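GlcNAc Inducible Gene 2, GIG2 (Candida albicans, PDB 6AKZ) binds an iron ion and is probably an oxygenase of the DUF1479 (Gig2-like) family in the cupin clan. Local coordinates at residues Gly21-Leu26 against Leu307-Phe312; Leu287-Trp292 against Lys311-Val316; Leu377-Ile382 against Arg451-Gln456. All blocks are in the same frame, centred on the assembly; numbering follows the deposited sequence.

How the contacts relate
Contacts 1 and 2 form one continuous patch, their centres about 9 Å apart, and both end on the same piece of chain: K311 and F312 belong to each. That piece lies in the long connection between helix 278-287 and strand 322-323. Contact 1 sets it against helix 18-26, contact 2 against the turn that follows helix 278-287, and K23 of contact 1 bonds directly to P289 of contact 2, so one loop ties both elements together. Contact 3 comes later in the chain, its centre about 34 Å from each of the others; it fastens the late helix 445-460 to the chain beyond strand 367-371 of the main sheet. All three lie away from the iron site.

Contact 1: Gly21-Leu26 against Leu307-Phe312; sequences GIKQRL and LITPKF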
loop_
_atom_site.group_PDB
_atom_site.type_symbol
_atom_site.label_atom_id
_atom_site.label_comp_id
_atom_site.label_asym_id
_atom_site.label_seq_id
_atom_site.Cartn_x
_atom_site.Cartn_y
_atom_site.Cartn_z
ATOM N N GLY A 21 -23.391 15.378 2.436
ATOM C CA GLY A 21 -24.078 14.395 3.253
ATOM C C GLY A 21 -23.095 13.335 3.735
ATOM O O GLY A 21 -23.260 12.851 4.821
ATOM N N ILE A 22 -22.043 13.077 2.941
ATOM C CA ILE A 22 -20.873 12.272 3.396
ATOM C C ILE A 22 -20.255 12.919 4.659
ATOM O O ILE A 22 -20.055 12.270 5.668
ATOM C CB ILE A 22 -19.786 12.137 2.334
ATOM C CG1 ILE A 22 -20.293 11.575 0.980
ATOM C CG2 ILE A 22 -18.625 11.311 2.873
ATOM C CD1 ILE A 22 -20.903 10.223 1.003
ATOM N N LYS A 23 -20.009 14.226 4.632
ATOM C CA LYS A 23 -19.470 14.870 5.811
ATOM C C LYS A 23 -20.375 14.734 7.006
ATOM O O LYS A 23 -19.937 14.487 8.115
ATOM C CB LYS A 23 -19.160 16.351 5.545
ATOM C CG LYS A 23 -18.112 16.638 4.503
ATOM C CD LYS A 23 -17.808 18.130 4.485
ATOM C CE LYS A 23 -16.523 18.448 3.766
ATOM N NZ LYS A 23 -16.185 19.913 4.008
ATOM N N GLN A 24 -21.685 14.872 6.805
ATOM C CA GLN A 24 -22.582 14.748 7.951
ATOM C C GLN A 24 -22.776 13.331 8.422
ATOM O O GLN A 24 -23.035 13.152 9.608
ATOM C CB GLN A 24 -23.889 15.498 7.746
ATOM C CG GLN A 24 -23.666 17.012 7.813
ATOM C CD GLN A 24 -24.497 17.783 6.824
ATOM O OE1 GLN A 24 -25.418 17.246 6.192
ATOM N NE2 GLN A 24 -24.172 19.053 6.669
ATOM N N ARG A 25 -22.554 12.349 7.548
ATOM C CA ARG A 25 -22.433 10.936 7.989
ATOM C C ARG A 25 -21.225 10.663 8.869
ATOM O O ARG A 25 -21.309 9.942 9.860
ATOM C CB ARG A 25 -22.391 9.982 6.791
ATOM C CG ARG A 25 -22.750 8.535 7.131
ATOM C CD ARG A 25 -22.469 7.633 5.945
ATOM N NE ARG A 25 -21.047 7.360 5.965
ATOM C CZ ARG A 25 -20.214 7.338 4.920
ATOM N NH1 ARG A 25 -20.617 7.578 3.693
ATOM N NH2 ARG A 25 -18.925 7.061 5.141
ATOM N N LEU A 26 -20.095 11.250 8.506
ATOM C CA LEU A 26 -18.805 10.967 9.174
ATOM C C LEU A 26 -18.616 11.538 10.589
ATOM O O LEU A 26 -18.128 10.895 11.467
ATOM C CB LEU A 26 -17.691 11.440 8.243
ATOM C CG LEU A 26 -17.564 10.686 6.914
ATOM C CD1 LEU A 26 -16.585 11.356 5.976
ATOM C CD2 LEU A 26 -17.142 9.220 7.132
ATOM N N LEU A 307 -18.758 21.673 7.974
ATOM C CA LEU A 307 -19.567 20.501 7.755
ATOM C C LEU A 307 -20.469 20.602 6.566
ATOM O O LEU A 307 -21.266 19.703 6.341
ATOM C CB LEU A 307 -20.346 20.188 9.014
ATOM C CG LEU A 307 -19.447 19.674 10.150
ATOM C CD1 LEU A 307 -20.169 19.868 11.458
ATOM C CD2 LEU A 307 -19.028 18.206 10.049
ATOM N N ILE A 308 -20.283 21.633 5.741
ATOM C CA ILE A 308 -21.239 21.943 4.683
ATOM C C ILE A 308 -20.682 21.811 3.276
ATOM O O ILE A 308 -21.291 21.109 2.487
ATOM C CB ILE A 308 -21.866 23.374 4.837
ATOM C CG1 ILE A 308 -22.373 23.630 6.269
ATOM C CG2 ILE A 308 -22.980 23.574 3.824
ATOM C CD1 ILE A 308 -23.336 22.592 6.831
ATOM N N THR A 309 -19.567 22.463 2.922
ATOM C CA THR A 309 -19.157 22.441 1.476
ATOM C C THR A 309 -18.738 21.021 1.097
ATOM O O THR A 309 -18.064 20.393 1.900
ATOM C CB THR A 309 -17.925 23.319 1.165
ATOM O OG1 THR A 309 -16.736 22.631 1.612
ATOM C CG2 THR A 309 -18.030 24.712 1.841
ATOM N N PRO A 310 -19.029 20.565 -0.125
ATOM C CA PRO A 310 -18.586 19.252 -0.572
ATOM C C PRO A 310 -17.111 19.276 -1.039
ATOM O O PRO A 310 -16.797 18.823 -2.122
ATOM C CB PRO A 310 -19.522 18.989 -1.742
ATOM C CG PRO A 310 -19.625 20.330 -2.380
ATOM C CD PRO A 310 -19.705 21.290 -1.225
ATOM N N LYS A 311 -16.221 19.816 -0.228
ATOM C CA LYS A 311 -14.791 19.907 -0.603
ATOM C C LYS A 311 -14.085 18.713 0.040
ATOM O O LYS A 311 -14.133 18.543 1.252
ATOM C CB LYS A 311 -14.167 21.228 -0.135
ATOM C CG LYS A 311 -14.708 22.410 -0.983
ATOM C CD LYS A 311 -14.031 23.695 -0.629
ATOM C CE LYS A 311 -14.774 24.875 -1.220
ATOM N NZ LYS A 311 -14.887 24.801 -2.706
ATOM N N PHE A 312 -13.470 17.912 -0.808
ATOM C CA PHE A 312 -12.586 16.803 -0.424
ATOM C C PHE A 312 -11.276 17.021 -1.177
ATOM O O PHE A 312 -11.084 16.550 -2.313
ATOM C CB PHE A 312 -13.268 15.474 -0.722
ATOM C CG PHE A 312 -14.260 15.109 0.307
ATOM C CD1 PHE A 312 -15.586 15.600 0.244
ATOM C CD2 PHE A 312 -13.883 14.374 1.407
ATOM C CE1 PHE A 312 -16.485 15.317 1.262
ATOM C CE2 PHE A 312 -14.801 14.079 2.424
ATOM C CZ PHE A 312 -16.107 14.568 2.352
#
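The ammonium group of K23 is gripped by three groups: NZ bonds to T309 O at 2.9 Å, pairs with the carboxylate of D306 in a salt bridge and hydrogen-bonds to the carbonyl of P289. T309 O receives it in the carbonyl plane, with a C=O...N angle of 159°. The lysine chain is extended beyond CG, which carries the charge from the helix across to the loop at full length. On the way its methylenes run past the F312 ring in the opposite sense to that side chain, CG coming within 3.6 Å of F312 CZ at an oblique angle. I22 CG2 meets the same F312 CZ at 4.1 Å. One residue on, Q24 bends at chi2 (142°) and brings NE2 to 3.0 Å from L307 O, a weak bond with an N-H...O angle of only 123°; the same NE2 brushes I308 CD1. D306 also takes the hydroxyl of T309, and so ties both partners of the first bond together. Helix 18-26 thus lies against the loop that leads towards strand 322-323, while W201 of helix 199-202 meets the F312 ring edge-to-face and also packs on L26.

Contact 2: Leu287-Trp292 against Lys311-Val316; sequences LRPFFW and KFPGTV
A type II beta turn from F312 to T315, with K311 just ahead of it, meets the turn of chain that follows helix 278-287, and the contact between them is made by prolines, aromatic rings and a lysine chain. P289 touches all three of K311, F312 and P313. Its CB lies over one face of the F312 ring, 4.1 Å from the centroid and 28° off the normal, a CH-pi contact, and its CG touches F312 CD2 at 3.6 Å; the two side chains cross at about a right angle. The same CB also comes to 3.3 Å from K311 O, a buried carbonyl with no polar partner in the model. P313 closes in on the other proline, its CD 4.0 Å from P289 CG, and its CG rests more loosely on W292 CB. The indole of W292 takes the methylenes of K311: CD lies over one face, 3.6 Å from W292 CZ2 and offset toward the rim. W292 NE1 hydrogen-bonds to the D306 carboxylate, which helps fix the indole. Beyond the indole the K311 chain bends at chi4, with NZ going to the carbonyl of P12 and the carboxylate of D14. Inside the beta turn, T315 OG1 gives a 2.6 Å bond to F312 O, which T315 N also reaches. Around this buried patch, F290 packs on K23 and L26 of helix 18-26, F291 stacks on W39 of helix 32-56, and G314 is bonded through its backbone to F323 of strand 322-323.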
loop_
_atom_site.group_PDB
_atom_site.type_symbol
_atom_site.label_atom_id
_atom_site.label_comp_id
_atom_site.label_asym_id
_atom_site.label_seq_id
_atom_site.Cartn_x
_atom_site.Cartn_y
_atom_site.Cartn_z
ATOM N N LEU A 287 -9.211 14.494 8.494
ATOM C CA LEU A 287 -9.898 15.703 8.919
ATOM C C LEU A 287 -9.757 16.907 8.021
ATOM O O LEU A 287 -10.528 17.875 8.172
ATOM C CB LEU A 287 -9.464 16.092 10.337
ATOM C CG LEU A 287 -9.788 15.104 11.454
ATOM C CD1 LEU A 287 -9.264 15.543 12.789
ATOM C CD2 LEU A 287 -11.258 14.867 11.588
ATOM N N ARG A 288 -8.815 16.898 7.103
ATOM C CA ARG A 288 -8.616 18.054 6.222
ATOM C C ARG A 288 -9.872 18.590 5.442
ATOM O O ARG A 288 -10.001 19.816 5.329
ATOM C CB ARG A 288 -7.438 17.867 5.306
ATOM C CG ARG A 288 -6.986 19.127 4.583
ATOM C CD ARG A 288 -6.500 20.227 5.475
ATOM N NE ARG A 288 -5.901 21.309 4.645
ATOM C CZ ARG A 288 -5.568 22.513 5.088
ATOM N NH1 ARG A 288 -5.804 22.846 6.337
ATOM N NH2 ARG A 288 -4.964 23.371 4.243
ATOM N N PRO A 289 -10.766 17.710 4.943
ATOM C CA PRO A 289 -11.998 18.211 4.307
ATOM C C PRO A 289 -12.861 19.021 5.219
ATOM O O PRO A 289 -13.602 19.857 4.708
ATOM C CB PRO A 289 -12.703 16.944 3.791
ATOM C CG PRO A 289 -11.586 15.926 3.678
ATOM C CD PRO A 289 -10.693 16.232 4.849
ATOM N N PHE A 290 -12.749 18.829 6.534
ATOM C CA PHE A 290 -13.483 19.570 7.513
ATOM C C PHE A 290 -12.746 20.836 8.003
ATOM O O PHE A 290 -13.380 21.720 8.653
ATOM C CB PHE A 290 -13.779 18.713 8.730
ATOM C CG PHE A 290 -14.525 17.439 8.394
ATOM C CD1 PHE A 290 -13.845 16.266 8.016
ATOM C CD2 PHE A 290 -15.880 17.414 8.401
ATOM C CE1 PHE A 290 -14.532 15.139 7.667
ATOM C CE2 PHE A 290 -16.574 16.264 8.060
ATOM C CZ PHE A 290 -15.896 15.112 7.719
ATOM N N PHE A 291 -11.421 20.884 7.794
ATOM C CA PHE A 291 -10.606 22.004 8.280
ATOM C C PHE A 291 -9.661 22.478 7.222
ATOM O O PHE A 291 -8.451 22.557 7.458
ATOM C CB PHE A 291 -9.848 21.574 9.533
ATOM C CG PHE A 291 -10.730 21.166 10.677
ATOM C CD1 PHE A 291 -11.374 22.126 11.468
ATOM C CD2 PHE A 291 -10.939 19.850 10.977
ATOM C CE1 PHE A 291 -12.166 21.763 12.545
ATOM C CE2 PHE A 291 -11.724 19.470 12.061
ATOM C CZ PHE A 291 -12.365 20.435 12.844
ATOM N N TRP A 292 -10.215 22.729 6.022
ATOM C CA TRP A 292 -9.445 22.981 4.828
ATOM C C TRP A 292 -9.109 24.452 4.758
ATOM O O TRP A 292 -8.220 24.792 4.002
ATOM C CB TRP A 292 -10.183 22.581 3.518
ATOM C CG TRP A 292 -11.478 23.308 3.297
ATOM C CD1 TRP A 292 -12.711 22.926 3.729
ATOM C CD2 TRP A 292 -11.664 24.573 2.613
ATOM N NE1 TRP A 292 -13.660 23.873 3.389
ATOM C CE2 TRP A 292 -13.049 24.894 2.702
ATOM C CE3 TRP A 292 -10.800 25.470 1.962
ATOM C CZ2 TRP A 292 -13.587 26.048 2.121
ATOM C CZ3 TRP A 292 -11.328 26.619 1.406
ATOM C CH2 TRP A 292 -12.720 26.897 1.491
ATOM N N LYS A 311 -16.221 19.816 -0.228
ATOM C CA LYS A 311 -14.791 19.907 -0.603
ATOM C C LYS A 311 -14.085 18.713 0.040
ATOM O O LYS A 311 -14.133 18.543 1.252
ATOM C CB LYS A 311 -14.167 21.228 -0.135
ATOM C CG LYS A 311 -14.708 22.410 -0.983
ATOM C CD LYS A 311 -14.031 23.695 -0.629
ATOM C CE LYS A 311 -14.774 24.875 -1.220
ATOM N NZ LYS A 311 -14.887 24.801 -2.706
ATOM N N PHE A 312 -13.470 17.912 -0.808
ATOM C CA PHE A 312 -12.586 16.803 -0.424
ATOM C C PHE A 312 -11.276 17.021 -1.177
ATOM O O PHE A 312 -11.084 16.550 -2.313
ATOM C CB PHE A 312 -13.268 15.474 -0.722
ATOM C CG PHE A 312 -14.260 15.109 0.307
ATOM C CD1 PHE A 312 -15.586 15.600 0.244
ATOM C CD2 PHE A 312 -13.883 14.374 1.407
ATOM C CE1 PHE A 312 -16.485 15.317 1.262
ATOM C CE2 PHE A 312 -14.801 14.079 2.424
ATOM C CZ PHE A 312 -16.107 14.568 2.352
ATOM N N PRO A 313 -10.432 17.890 -0.620
ATOM C CA PRO A 313 -9.277 18.327 -1.382
ATOM C C PRO A 313 -8.313 17.215 -1.798
ATOM O O PRO A 313 -8.113 16.248 -1.032
ATOM C CB PRO A 313 -8.597 19.312 -0.449
ATOM C CG PRO A 313 -9.528 19.585 0.681
ATOM C CD PRO A 313 -10.497 18.459 0.737
ATOM N N GLY A 314 -7.802 17.316 -3.019
ATOM C CA GLY A 314 -6.879 16.323 -3.583
ATOM C C GLY A 314 -7.538 15.062 -4.135
ATOM O O GLY A 314 -6.836 14.154 -4.586
ATOM N N THR A 315 -8.872 15.019 -4.168
ATOM C CA THR A 315 -9.595 13.812 -4.602
ATOM C C THR A 315 -10.129 13.963 -5.987
ATOM O O THR A 315 -10.534 15.070 -6.373
ATOM C CB THR A 315 -10.788 13.436 -3.684
ATOM O OG1 THR A 315 -11.791 14.446 -3.750
ATOM C CG2 THR A 315 -10.394 13.158 -2.193
ATOM N N VAL A 316 -10.151 12.849 -6.713
ATOM C CA VAL A 316 -10.863 12.719 -7.992
ATOM C C VAL A 316 -11.633 11.426 -7.876
ATOM O O VAL A 316 -11.038 10.350 -8.063
ATOM C CB VAL A 316 -9.889 12.693 -9.172
ATOM C CG1 VAL A 316 -10.614 12.521 -10.499
ATOM C CG2 VAL A 316 -9.091 14.001 -9.182
#

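Contact 3: Leu377-Ile382 against Arg451-Gln456; sequences LSITNI and RSIANQ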
loop_
_atom_site.group_PDB
_atom_site.type_symbol
_atom_site.label_atom_id
_atom_site.label_comp_id
_atom_site.label_asym_id
_atom_site.label_seq_id
_atom_site.Cartn_x
_atom_site.Cartn_y
_atom_site.Cartn_z
ATOM N N LEU A 377 -4.454 -13.012 2.269
ATOM C CA LEU A 377 -5.607 -13.780 1.916
ATOM C C LEU A 377 -6.804 -13.196 2.664
ATOM O O LEU A 377 -6.857 -13.204 3.885
ATOM C CB LEU A 377 -5.430 -15.281 2.181
ATOM C CG LEU A 377 -6.717 -16.141 1.967
ATOM C CD1 LEU A 377 -7.092 -16.096 0.498
ATOM C CD2 LEU A 377 -6.315 -17.573 2.369
ATOM N N SER A 378 -7.688 -12.618 1.936
ATOM C CA SER A 378 -8.840 -11.886 2.548
ATOM C C SER A 378 -9.944 -11.761 1.610
ATOM O O SER A 378 -9.802 -11.937 0.383
ATOM C CB SER A 378 -8.398 -10.475 3.093
ATOM O OG SER A 378 -8.217 -9.592 2.006
ATOM N N ILE A 379 -11.107 -11.461 2.136
ATOM C CA ILE A 379 -12.336 -11.492 1.270
ATOM C C ILE A 379 -12.287 -10.579 0.030
ATOM O O ILE A 379 -12.726 -10.987 -1.072
ATOM C CB ILE A 379 -13.596 -11.314 2.112
ATOM C CG1 ILE A 379 -14.825 -11.756 1.354
ATOM C CG2 ILE A 379 -13.797 -9.911 2.632
ATOM C CD1 ILE A 379 -14.855 -13.251 1.131
ATOM N N THR A 380 -11.663 -9.413 0.147
ATOM C CA THR A 380 -11.596 -8.469 -1.013
ATOM C C THR A 380 -10.417 -8.827 -1.941
ATOM O O THR A 380 -10.207 -8.091 -2.877
ATOM C CB THR A 380 -11.567 -6.982 -0.606
ATOM O OG1 THR A 380 -10.375 -6.682 0.161
ATOM C CG2 THR A 380 -12.800 -6.585 0.250
ATOM N N ASN A 381 -9.617 -9.855 -1.588
ATOM C CA ASN A 381 -8.501 -10.340 -2.364
ATOM C C ASN A 381 -8.793 -11.656 -3.097
ATOM O O ASN A 381 -7.923 -12.191 -3.772
ATOM C CB ASN A 381 -7.237 -10.436 -1.524
ATOM C CG ASN A 381 -6.538 -9.094 -1.433
ATOM O OD1 ASN A 381 -6.687 -8.280 -2.377
ATOM N ND2 ASN A 381 -5.901 -8.775 -0.307
ATOM N N ILE A 382 -9.987 -12.188 -2.955
ATOM C CA ILE A 382 -10.292 -13.434 -3.695
ATOM C C ILE A 382 -10.288 -13.158 -5.208
ATOM O O ILE A 382 -9.791 -13.985 -6.018
ATOM C CB ILE A 382 -11.599 -14.055 -3.207
ATOM C CG1 ILE A 382 -11.508 -14.414 -1.722
ATOM C CG2 ILE A 382 -11.933 -15.248 -4.072
ATOM C CD1 ILE A 382 -10.474 -15.443 -1.358
ATOM N N ARG A 451 -9.987 -19.421 3.916
ATOM C CA ARG A 451 -9.354 -20.442 3.171
ATOM C C ARG A 451 -10.383 -21.277 2.437
ATOM O O ARG A 451 -10.202 -21.581 1.278
ATOM C CB ARG A 451 -8.446 -21.296 4.032
ATOM C CG ARG A 451 -7.187 -20.631 4.454
ATOM C CD ARG A 451 -6.275 -21.547 5.232
ATOM N NE ARG A 451 -5.152 -20.783 5.785
ATOM C CZ ARG A 451 -4.027 -21.270 6.255
ATOM N NH1 ARG A 451 -3.804 -22.588 6.323
ATOM N NH2 ARG A 451 -3.098 -20.401 6.709
ATOM N N SER A 452 -11.466 -21.635 3.100
ATOM C CA SER A 452 -12.519 -22.374 2.441
ATOM C C SER A 452 -13.140 -21.607 1.282
ATOM O O SER A 452 -13.388 -22.181 0.188
ATOM C CB SER A 452 -13.592 -22.810 3.440
ATOM O OG SER A 452 -14.671 -23.451 2.720
ATOM N N ILE A 453 -13.421 -20.332 1.512
ATOM C CA ILE A 453 -14.046 -19.494 0.478
ATOM C C ILE A 453 -13.101 -19.399 -0.750
ATOM O O ILE A 453 -13.547 -19.565 -1.917
ATOM C CB ILE A 453 -14.368 -18.150 1.056
ATOM C CG1 ILE A 453 -15.531 -18.290 2.063
ATOM C CG2 ILE A 453 -14.674 -17.122 -0.058
ATOM C CD1 ILE A 453 -15.669 -17.091 2.999
ATOM N N ALA A 454 -11.801 -19.217 -0.507
ATOM C CA ALA A 454 -10.855 -19.247 -1.625
ATOM C C ALA A 454 -10.856 -20.558 -2.408
ATOM O O ALA A 454 -10.907 -20.560 -3.646
ATOM C CB ALA A 454 -9.437 -18.943 -1.180
ATOM N N ASN A 455 -10.813 -21.646 -1.690
ATOM C CA ASN A 455 -10.901 -22.944 -2.301
ATOM C C ASN A 455 -12.156 -23.146 -3.126
ATOM O O ASN A 455 -12.054 -23.691 -4.251
ATOM C CB ASN A 455 -10.770 -23.997 -1.237
ATOM C CG ASN A 455 -9.356 -24.114 -0.686
ATOM O OD1 ASN A 455 -8.372 -23.510 -1.163
ATOM N ND2 ASN A 455 -9.241 -24.918 0.308
ATOM N N GLN A 456 -13.298 -22.695 -2.636
ATOM C CA GLN A 456 -14.522 -22.702 -3.401
ATOM C C GLN A 456 -14.452 -21.873 -4.698
ATOM O O GLN A 456 -14.939 -22.299 -5.748
ATOM C CB GLN A 456 -15.684 -22.208 -2.580
ATOM C CG GLN A 456 -16.089 -23.009 -1.330
ATOM C CD GLN A 456 -17.005 -22.195 -0.433
ATOM O OE1 GLN A 456 -17.954 -21.605 -0.898
ATOM N NE2 GLN A 456 -16.686 -22.084 0.866
#
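A454 CB touches two side chains of the loop at once, lying 3.7 Å from I382 CD1. L377 CD1 is the second, 4.1 Å from A454 CB. The other branch of the leucine, CD2, meets R451 CG at 3.8 Å, where the two side chains cross at about a right angle. With CG anti to the backbone N (chi1 173°), L377 points its two methyls at R451 and A454, one helical turn apart. Beside them I379 and I453 cross obliquely and meet methyl to methyl, I379 CD1 to I453 CG2 at 4.1 Å, with I382 CG1 making a longer approach to the same I453 methyl. Contact between the two segments is therefore wholly aliphatic, R451 included, since it offers only its methylene here. The rest of that arginine runs out extended from CG to NE, and its guanidinium group is held by a salt bridge to D167 and a hydrogen bond to the carbonyl of E438. D167 is also joined to L377 through the backbone, which links the arginine's anchor to the loop it packs against. The loop itself is pinned by backbone bonding of I379 with L165, and by N381, whose ND2 bonds to the carbonyls of F253 and P376. I450 and A457 of the same helix continue the apolar stripe, and Y468 of helix 466-474 packs against I379 and I453. What results is one aliphatic face of an alpha helix laid on a corner of the chain, joining helix 445-460, the last but one, to the entry of helix 382-394.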